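Local coordinates for protein beta-1,4-exocellulase (PDB 4B4H) that hydrolyses cellulose as a cellobiohydrolase, probably releasing cellobiose from chain ends, this chain being its glycoside hydrolase family 6 catalytic domain, at residues I184-H189 / H220-N225; S264-L269 / I282-D287; Q78-N83 / V130-I135. All coordinates share one frame; numbering follows the deposited sequence.

Contact 1 of 3, residues I184-H189 / H220-N225; sequences IDAAHH and HGFISN
Ile184 and Phe222 lie side by side and point the same way, out of one face of two neighbouring parallel strands in the barrel-like sheet of the family 6 glycoside hydrolase fold. Ile184 CB comes 3.7 Å from Phe222 CD2, and Ile184 CD1 reaches CE2 farther along the same ring. Ile184 CG1 and Phe222 CG are each anti to their own carbonyl carbon (chi1 -66° and -65°), consistent with the shared direction of the two side chains. On this face Phe222 also meets Leu273 of helix 262-276.

On the other face Asp185 slants across Ile223, its OD1 4.0 Å from Ile223 CG2. That OD1 is bonded to Thr226 OG1, while OD2 takes the N-H of Ala187 at 3.1 Å from above the carboxylate plane, an Asx turn at the strand end. Past the turn His188, a probable substrate-binding residue, brings CB to 4.1 Å from Asn225 CA; its imidazole leads away, ND1 bonding Ser230 OG. A further backbone bond follows the regular pairing: Asn225 N donates to Ala187 O over 2.9 Å, nearly straight at 167°.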
loop_
_atom_site.group_PDB
_atom_site.type_symbol
_atom_site.label_atom_id
_atom_site.label_comp_id
_atom_site.label_asym_id
_atom_site.label_seq_id
_atom_site.Cartn_x
_atom_site.Cartn_y
_atom_site.Cartn_z
ATOM N N ILE A 184 6.522 -8.111 0.132
ATOM C CA ILE A 184 6.686 -7.340 -1.108
ATOM C C ILE A 184 5.358 -6.688 -1.464
ATOM O O ILE A 184 4.306 -7.328 -1.439
ATOM C CB ILE A 184 7.152 -8.212 -2.294
ATOM C CG1 ILE A 184 8.569 -8.761 -2.062
ATOM C CG2 ILE A 184 7.107 -7.398 -3.587
ATOM C CD1 ILE A 184 8.986 -9.862 -3.009
ATOM N N ASP A 185 5.386 -5.396 -1.760
ATOM C CA ASP A 185 4.185 -4.725 -2.182
ATOM C C ASP A 185 3.701 -5.285 -3.520
ATOM O O ASP A 185 4.490 -5.462 -4.446
ATOM C CB ASP A 185 4.385 -3.219 -2.305
ATOM C CG ASP A 185 3.103 -2.522 -2.639
ATOM O OD1 ASP A 185 2.319 -2.247 -1.694
ATOM O OD2 ASP A 185 2.859 -2.295 -3.845
ATOM N N ALA A 186 2.392 -5.510 -3.626
ATOM C CA ALA A 186 1.792 -6.196 -4.771
ATOM C C ALA A 186 0.662 -5.367 -5.381
ATOM O O ALA A 186 -0.359 -5.902 -5.861
ATOM C CB ALA A 186 1.272 -7.557 -4.316
ATOM N N ALA A 187 0.862 -4.051 -5.355
ATOM C CA ALA A 187 -0.093 -3.111 -5.926
ATOM C C ALA A 187 -1.514 -3.397 -5.412
ATOM O O ALA A 187 -1.731 -3.651 -4.212
ATOM C CB ALA A 187 -0.051 -3.182 -7.455
ATOM N N HIS A 188 -2.477 -3.338 -6.325
ATOM C CA HIS A 188 -3.893 -3.608 -6.007
ATOM C C HIS A 188 -4.611 -4.092 -7.239
ATOM O O HIS A 188 -4.057 -4.057 -8.345
ATOM C CB HIS A 188 -4.567 -2.393 -5.358
ATOM C CG HIS A 188 -4.710 -1.205 -6.272
ATOM N ND1 HIS A 188 -5.890 -0.839 -6.794
ATOM C CD2 HIS A 188 -3.772 -0.279 -6.732
ATOM C CE1 HIS A 188 -5.727 0.251 -7.557
ATOM N NE2 HIS A 188 -4.427 0.592 -7.524
ATOM N N HIS A 189 -5.836 -4.577 -7.062
ATOM C CA HIS A 189 -6.503 -5.309 -8.137
ATOM C C HIS A 189 -6.826 -4.420 -9.298
ATOM O O HIS A 189 -6.804 -4.871 -10.454
ATOM C CB HIS A 189 -7.711 -6.103 -7.622
ATOM C CG HIS A 189 -8.984 -5.302 -7.495
ATOM N ND1 HIS A 189 -9.346 -4.674 -6.356
ATOM C CD2 HIS A 189 -10.006 -5.075 -8.406
ATOM C CE1 HIS A 189 -10.536 -4.060 -6.544
ATOM N NE2 HIS A 189 -10.937 -4.314 -7.794
ATOM N N HIS A 220 8.334 -13.305 3.089
ATOM C CA HIS A 220 7.394 -13.903 4.011
ATOM C C HIS A 220 5.997 -13.791 3.486
ATOM O O HIS A 220 5.104 -14.551 3.900
ATOM C CB HIS A 220 7.495 -13.247 5.388
ATOM C CG HIS A 220 7.033 -14.146 6.506
ATOM N ND1 HIS A 220 7.802 -15.129 7.010
ATOM C CD2 HIS A 220 5.821 -14.212 7.180
ATOM C CE1 HIS A 220 7.122 -15.784 7.963
ATOM N NE2 HIS A 220 5.911 -15.224 8.070
ATOM N N GLY A 221 5.791 -12.853 2.564
ATOM C CA GLY A 221 4.485 -12.644 1.988
ATOM C C GLY A 221 4.416 -11.429 1.110
ATOM O O GLY A 221 5.450 -10.911 0.680
ATOM N N PHE A 222 3.184 -11.020 0.841
ATOM C CA PHE A 222 2.893 -9.896 -0.027
ATOM C C PHE A 222 1.824 -9.012 0.608
ATOM O O PHE A 222 1.001 -9.477 1.373
ATOM C CB PHE A 222 2.457 -10.405 -1.409
ATOM C CG PHE A 222 3.543 -11.149 -2.148
ATOM C CD1 PHE A 222 3.813 -12.491 -1.883
ATOM C CD2 PHE A 222 4.318 -10.490 -3.093
ATOM C CE1 PHE A 222 4.829 -13.167 -2.555
ATOM C CE2 PHE A 222 5.331 -11.158 -3.761
ATOM C CZ PHE A 222 5.586 -12.484 -3.494
ATOM N N ILE A 223 1.859 -7.731 0.289
ATOM C CA ILE A 223 0.840 -6.786 0.738
ATOM C C ILE A 223 0.182 -6.066 -0.436
ATOM O O ILE A 223 0.885 -5.479 -1.296
ATOM C CB ILE A 223 1.387 -5.775 1.780
ATOM C CG1 ILE A 223 0.306 -4.775 2.191
ATOM C CG2 ILE A 223 2.578 -5.000 1.215
ATOM C CD1 ILE A 223 0.683 -3.918 3.379
ATOM N N SER A 224 -1.146 -6.055 -0.415
ATOM C CA SER A 224 -1.936 -5.277 -1.369
ATOM C C SER A 224 -2.645 -4.081 -0.751
ATOM O O SER A 224 -2.869 -4.012 0.495
ATOM C CB SER A 224 -2.982 -6.147 -2.081
ATOM O OG SER A 224 -4.239 -6.120 -1.417
ATOM N N ASN A 225 -3.000 -3.156 -1.650
ATOM C CA ASN A 225 -3.816 -1.982 -1.355
ATOM C C ASN A 225 -3.094 -0.914 -0.531
ATOM O O ASN A 225 -3.746 -0.042 0.040
ATOM C CB ASN A 225 -5.114 -2.394 -0.634
ATOM C CG ASN A 225 -6.257 -1.466 -0.919
ATOM O OD1 ASN A 225 -6.316 -0.849 -1.978
ATOM N ND2 ASN A 225 -7.195 -1.366 0.031
#

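Contact 2 of 3, residues S264-L269 / I282-D287; sequences SFVQDL and IGMLID
Met284 meets Val266 and Leu269 where helix 262-276 packs on the strand that follows it, the second half of a beta-alpha-beta crossover from strand 221-224 to its parallel neighbour 283-287. The two axes lie 9.0 Å apart at closest and run close to antiparallel, 158° between their directions.

Just before the strand, Ile282 packs on Leu273 and Ile274, farther along the helix, and its O is bonded by Arg270 NE. Between the two segments Met284 makes the main contact, its side chain sliding past that of Val266 in the opposite direction. Its CB stands 4.0 Å from Val266 CB, and the chain then bends at both chi2 (-61°) and chi3 (-88°), folding the thioether back along the helix surface instead of reaching straight out. This fold brings CE to 3.5 Å from the carbonyl oxygen of Val266 and 3.7 Å from CD2 of Leu269, which crosses the methionine at about a right angle. With an alanine in place of Met284, the CG, SD and CE atoms would be missing, and Val266 and Leu269 would probably be left facing a gap between helix and strand.

Leu285 turns away to the other side of the sheet, toward strand 346-350, and offers the helix little but its backbone: its O lies 4.5 Å from Val266 CG1. Ile286 comes round to the helix side again. Its CD1 extends back to 4.1 Å from Val266 CG2, giving the valine a second partner on the strand.

No hydrogen bond joins residues 264-269 to 282-287, and the strand's backbone groups are largely bonded to the neighbouring strands. Between these segments the fit therefore rests on the shapes of branched and flexible apolar groups, with the Arg270 bond adding a polar tie next to them.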
loop_
_atom_site.group_PDB
_atom_site.type_symbol
_atom_site.label_atom_id
_atom_site.label_comp_id
_atom_site.label_asym_id
_atom_site.label_seq_id
_atom_site.Cartn_x
_atom_site.Cartn_y
_atom_site.Cartn_z
ATOM N N SER A 264 -10.376 -11.258 -3.154
ATOM C CA SER A 264 -10.361 -12.226 -4.242
ATOM C C SER A 264 -9.003 -12.214 -4.920
ATOM O O SER A 264 -8.434 -13.257 -5.212
ATOM C CB SER A 264 -11.447 -11.909 -5.266
ATOM O OG SER A 264 -11.273 -10.608 -5.798
ATOM N N PHE A 265 -8.498 -11.003 -5.146
ATOM C CA PHE A 265 -7.228 -10.761 -5.807
ATOM C C PHE A 265 -6.030 -11.384 -5.075
ATOM O O PHE A 265 -5.324 -12.224 -5.643
ATOM C CB PHE A 265 -7.056 -9.250 -6.031
ATOM C CG PHE A 265 -5.667 -8.832 -6.458
ATOM C CD1 PHE A 265 -5.151 -9.198 -7.698
ATOM C CD2 PHE A 265 -4.878 -8.064 -5.607
ATOM C CE1 PHE A 265 -3.884 -8.784 -8.083
ATOM C CE2 PHE A 265 -3.609 -7.659 -5.980
ATOM C CZ PHE A 265 -3.108 -8.025 -7.215
ATOM N N VAL A 266 -5.778 -10.975 -3.834
ATOM C CA VAL A 266 -4.621 -11.545 -3.098
ATOM C C VAL A 266 -4.703 -13.067 -2.892
ATOM O O VAL A 266 -3.672 -13.734 -2.829
ATOM C CB VAL A 266 -4.293 -10.825 -1.756
ATOM C CG1 VAL A 266 -4.011 -9.350 -2.011
ATOM C CG2 VAL A 266 -5.403 -11.013 -0.730
ATOM N N GLN A 267 -5.913 -13.613 -2.819
ATOM C CA GLN A 267 -6.035 -15.072 -2.692
ATOM C C GLN A 267 -5.590 -15.796 -3.958
ATOM O O GLN A 267 -4.841 -16.769 -3.884
ATOM C CB GLN A 267 -7.424 -15.508 -2.241
ATOM C CG GLN A 267 -7.704 -15.185 -0.783
ATOM C CD GLN A 267 -9.109 -15.580 -0.373
ATOM O OE1 GLN A 267 -10.029 -15.562 -1.197
ATOM N NE2 GLN A 267 -9.280 -15.955 0.883
ATOM N N ASP A 268 -6.031 -15.299 -5.112
ATOM C CA ASP A 268 -5.553 -15.827 -6.395
ATOM C C ASP A 268 -4.058 -15.586 -6.586
ATOM O O ASP A 268 -3.337 -16.493 -6.971
ATOM C CB ASP A 268 -6.349 -15.231 -7.562
ATOM C CG ASP A 268 -7.631 -16.005 -7.854
ATOM O OD1 ASP A 268 -7.975 -16.937 -7.094
ATOM O OD2 ASP A 268 -8.302 -15.699 -8.856
ATOM N N LEU A 269 -3.596 -14.374 -6.277
ATOM C CA LEU A 269 -2.180 -14.035 -6.396
ATOM C C LEU A 269 -1.321 -14.971 -5.541
ATOM O O LEU A 269 -0.284 -15.456 -6.007
ATOM C CB LEU A 269 -1.948 -12.562 -6.036
ATOM C CG LEU A 269 -0.589 -11.914 -6.302
ATOM C CD1 LEU A 269 -0.358 -11.637 -7.782
ATOM C CD2 LEU A 269 -0.477 -10.637 -5.486
ATOM N N ILE A 282 3.477 -18.680 2.440
ATOM C CA ILE A 282 3.318 -17.218 2.343
ATOM C C ILE A 282 1.917 -16.800 2.795
ATOM O O ILE A 282 0.927 -17.490 2.530
ATOM C CB ILE A 282 3.698 -16.576 0.967
ATOM C CG1 ILE A 282 2.997 -17.243 -0.226
ATOM C CG2 ILE A 282 5.216 -16.532 0.769
ATOM C CD1 ILE A 282 3.157 -16.454 -1.518
ATOM N N GLY A 283 1.857 -15.702 3.539
ATOM C CA GLY A 283 0.586 -15.071 3.902
ATOM C C GLY A 283 0.481 -13.718 3.222
ATOM O O GLY A 283 1.496 -13.094 2.874
ATOM N N MET A 284 -0.744 -13.256 3.030
ATOM C CA MET A 284 -0.973 -11.971 2.367
ATOM C C MET A 284 -1.463 -10.921 3.368
ATOM O O MET A 284 -2.144 -11.245 4.321
ATOM C CB MET A 284 -1.993 -12.108 1.221
ATOM C CG MET A 284 -1.727 -13.238 0.227
ATOM S SD MET A 284 -0.159 -13.116 -0.665
ATOM C CE MET A 284 -0.687 -12.105 -2.046
ATOM N N LEU A 285 -1.137 -9.655 3.129
ATOM C CA LEU A 285 -1.730 -8.556 3.890
ATOM C C LEU A 285 -2.578 -7.696 2.962
ATOM O O LEU A 285 -2.299 -7.629 1.766
ATOM C CB LEU A 285 -0.648 -7.684 4.539
ATOM C CG LEU A 285 0.373 -8.347 5.462
ATOM C CD1 LEU A 285 1.426 -7.342 5.914
ATOM C CD2 LEU A 285 -0.326 -9.024 6.648
ATOM N N ILE A 286 -3.635 -7.086 3.511
ATOM C CA ILE A 286 -4.344 -5.988 2.828
ATOM C C ILE A 286 -4.408 -4.773 3.752
ATOM O O ILE A 286 -4.816 -4.890 4.908
ATOM C CB ILE A 286 -5.796 -6.324 2.417
ATOM C CG1 ILE A 286 -5.902 -7.670 1.668
ATOM C CG2 ILE A 286 -6.383 -5.163 1.601
ATOM C CD1 ILE A 286 -7.326 -8.226 1.637
ATOM N N ASP A 287 -4.031 -3.608 3.229
ATOM C CA ASP A 287 -4.121 -2.369 3.991
ATOM C C ASP A 287 -5.536 -1.835 3.889
ATOM O O ASP A 287 -5.961 -1.425 2.800
ATOM C CB ASP A 287 -3.155 -1.338 3.411
ATOM C CG ASP A 287 -3.120 -0.023 4.195
ATOM O OD1 ASP A 287 -3.845 0.156 5.202
ATOM O OD2 ASP A 287 -2.347 0.859 3.755
#

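Contact 3 of 3, residues Q78-N83 / V130-I135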
loop_
_atom_site.group_PDB
_atom_site.type_symbol
_atom_site.label_atom_id
_atom_site.label_comp_id
_atom_site.label_asym_id
_atom_site.label_seq_id
_atom_site.Cartn_x
_atom_site.Cartn_y
_atom_site.Cartn_z
ATOM N N GLN A 78 5.261 -2.277 12.130
ATOM C CA GLN A 78 5.371 -2.312 10.703
ATOM C C GLN A 78 6.237 -1.134 10.226
ATOM O O GLN A 78 6.082 -0.126 10.650
ATOM C CB GLN A 78 3.979 -2.239 10.060
ATOM C CG GLN A 78 3.004 -3.327 10.429
ATOM C CD GLN A 78 1.606 -2.945 10.076
ATOM O OE1 GLN A 78 0.902 -2.407 10.844
ATOM N NE2 GLN A 78 1.236 -3.239 8.896
ATOM N N VAL A 79 7.191 -1.419 9.388
ATOM C CA VAL A 79 8.116 -0.410 8.877
ATOM C C VAL A 79 8.021 -0.424 7.351
ATOM O O VAL A 79 8.195 -1.470 6.738
ATOM C CB VAL A 79 9.576 -0.726 9.312
ATOM C CG1 VAL A 79 10.561 0.177 8.582
ATOM C CG2 VAL A 79 9.784 -0.571 10.818
ATOM N N VAL A 80 7.778 0.733 6.731
ATOM C CA VAL A 80 7.677 0.787 5.261
ATOM C C VAL A 80 9.020 1.201 4.690
ATOM O O VAL A 80 9.548 2.232 5.078
ATOM C CB VAL A 80 6.593 1.776 4.779
ATOM C CG1 VAL A 80 6.313 1.530 3.312
ATOM C CG2 VAL A 80 5.296 1.586 5.564
ATOM N N ILE A 81 9.557 0.353 3.805
ATOM C CA ILE A 81 10.807 0.589 3.071
ATOM C C ILE A 81 10.418 1.175 1.719
ATOM O O ILE A 81 9.730 0.517 0.920
ATOM C CB ILE A 81 11.545 -0.754 2.872
ATOM C CG1 ILE A 81 11.741 -1.473 4.225
ATOM C CG2 ILE A 81 12.881 -0.568 2.152
ATOM C CD1 ILE A 81 12.344 -0.623 5.338
ATOM N N TYR A 82 10.857 2.400 1.412
ATOM C CA TYR A 82 10.271 3.128 0.295
ATOM C C TYR A 82 11.164 4.248 -0.214
ATOM O O TYR A 82 10.870 5.426 -0.008
ATOM C CB TYR A 82 8.902 3.672 0.719
ATOM C CG TYR A 82 8.127 4.448 -0.321
ATOM C CD1 TYR A 82 8.123 4.053 -1.658
ATOM C CD2 TYR A 82 7.326 5.537 0.049
ATOM C CE1 TYR A 82 7.381 4.751 -2.604
ATOM C CE2 TYR A 82 6.592 6.247 -0.888
ATOM C CZ TYR A 82 6.610 5.844 -2.213
ATOM O OH TYR A 82 5.855 6.559 -3.132
ATOM N N ASN A 83 12.262 3.875 -0.861
ATOM C CA ASN A 83 13.227 4.875 -1.357
ATOM C C ASN A 83 14.009 4.433 -2.592
ATOM O O ASN A 83 15.130 4.913 -2.788
ATOM C CB ASN A 83 14.190 5.320 -0.233
ATOM C CG ASN A 83 14.853 6.666 -0.510
ATOM O OD1 ASN A 83 14.295 7.495 -1.221
ATOM N ND2 ASN A 83 16.025 6.895 0.079
ATOM N N VAL A 130 7.698 -6.291 10.819
ATOM C CA VAL A 130 7.129 -6.568 9.505
ATOM C C VAL A 130 7.553 -5.390 8.629
ATOM O O VAL A 130 7.258 -4.254 8.970
ATOM C CB VAL A 130 5.589 -6.654 9.574
ATOM C CG1 VAL A 130 4.987 -6.688 8.182
ATOM C CG2 VAL A 130 5.160 -7.878 10.362
ATOM N N ALA A 131 8.312 -5.685 7.561
ATOM C CA ALA A 131 8.844 -4.674 6.648
ATOM C C ALA A 131 8.071 -4.725 5.341
ATOM O O ALA A 131 7.973 -5.788 4.697
ATOM C CB ALA A 131 10.323 -4.930 6.400
ATOM N N ILE A 132 7.478 -3.586 4.981
ATOM C CA ILE A 132 6.755 -3.469 3.713
ATOM C C ILE A 132 7.728 -3.004 2.627
ATOM O O ILE A 132 8.254 -1.911 2.702
ATOM C CB ILE A 132 5.504 -2.558 3.839
ATOM C CG1 ILE A 132 4.448 -3.217 4.749
ATOM C CG2 ILE A 132 4.869 -2.290 2.486
ATOM C CD1 ILE A 132 4.396 -2.633 6.125
ATOM N N ILE A 133 7.945 -3.842 1.613
ATOM C CA ILE A 133 9.047 -3.594 0.673
ATOM C C ILE A 133 8.592 -2.860 -0.599
ATOM O O ILE A 133 8.019 -3.479 -1.511
ATOM C CB ILE A 133 9.801 -4.886 0.260
ATOM C CG1 ILE A 133 10.289 -5.704 1.468
ATOM C CG2 ILE A 133 10.990 -4.563 -0.651
ATOM C CD1 ILE A 133 11.010 -4.939 2.556
ATOM N N GLU A 134 8.905 -1.561 -0.646
ATOM C CA GLU A 134 8.858 -0.698 -1.853
ATOM C C GLU A 134 7.529 -0.599 -2.610
ATOM O O GLU A 134 7.287 -1.317 -3.592
ATOM C CB GLU A 134 10.054 -1.001 -2.794
ATOM C CG GLU A 134 11.438 -0.729 -2.187
ATOM C CD GLU A 134 11.720 0.756 -1.947
ATOM O OE1 GLU A 134 10.953 1.611 -2.433
ATOM O OE2 GLU A 134 12.686 1.096 -1.230
ATOM N N ILE A 135 6.655 0.285 -2.140
ATOM C CA ILE A 135 5.367 0.428 -2.794
ATOM C C ILE A 135 5.540 1.126 -4.139
ATOM O O ILE A 135 6.557 1.791 -4.391
ATOM C CB ILE A 135 4.318 1.145 -1.903
ATOM C CG1 ILE A 135 4.778 2.567 -1.555
ATOM C CG2 ILE A 135 3.985 0.301 -0.668
ATOM C CD1 ILE A 135 3.711 3.408 -0.893
#
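Gln78 to Ile81 pair with Val130 to Ile133 as parallel strands, their axes 4.6 Å apart at closest and inclined by 23°. Val79 bonds that strand through both its N and its O, N donating to Val130 O and O accepting from Ile132 N; Ile81 does likewise with Ile132 O and Glu134 N. The last of these bonds, 2.7 Å from Glu134 N to Ile81 O, carries the pairing just past the regular strand.

On one face Val80 CG1 approaches Ile132 CG2, and Ile132 CD1 reaches back to Gln78 CB. On the other, Ile81 and Ile133 lie side by side, Ile81 CG1 3.9 Å from Ile133 CD1; Ile81 also packs on Tyr106 and Tyr110 of helix 103-121. Beyond the strands the chemistry turns polar. Glu134, bent at chi2 (-68°), curls its carboxylate back to residues 78-83, where OE2 receives the N-H of Asn83 on its syn lone pair at 2.8 Å, almost perfectly straight. Tyr106 OH bonds the same oxygen, so two partners help to fix the carboxylate's rotation. Glu134 OE1 comes to the edge of the Tyr82 ring, 3.8 Å from CD1. One face of that ring carries Ile135, whose CG1 sits 3.7 Å from the ring centroid in a CH-pi contact, with CD1 continuing toward CZ and CE2.

The ring is thus held by the aliphatic branch over its face and by its hydroxyl, which bonds Asp88, a predicted active-site residue. Trp39, a predicted substrate-binding residue, touches both Tyr82 and Ile135. Parallel strands joined by a helical crossover, with functional residues gathered at their C-terminal ends, are characteristic of alpha/beta barrels, here the distorted barrel of the family 6 catalytic domain.

In the fold
All three contacts are buried and belong to one sheet, in which strands 75-81, 127-133, 180-185, 221-224 and 283-287 follow in order. Contacts 1 and 3 are strand pairs; a probable hydrogen bond from Asp185 N to Ile133 O joins them where 127-133 borders 180-185, and Ile223 CG2 reaches from strand 221-224 to Ile132 CG2. Contact 2 instead seats a helix on the sheet, and shares an edge with contact 1 through the probable hydrogen bonds joining Phe222 and Ser224 to Leu285. Backbone bonding dominates contacts 1 and 3, whose strand ends add polar side chains beside predicted substrate and active-site residues. Contact 2, farthest from the chain centre, is apolar and without cross-segment hydrogen bonds.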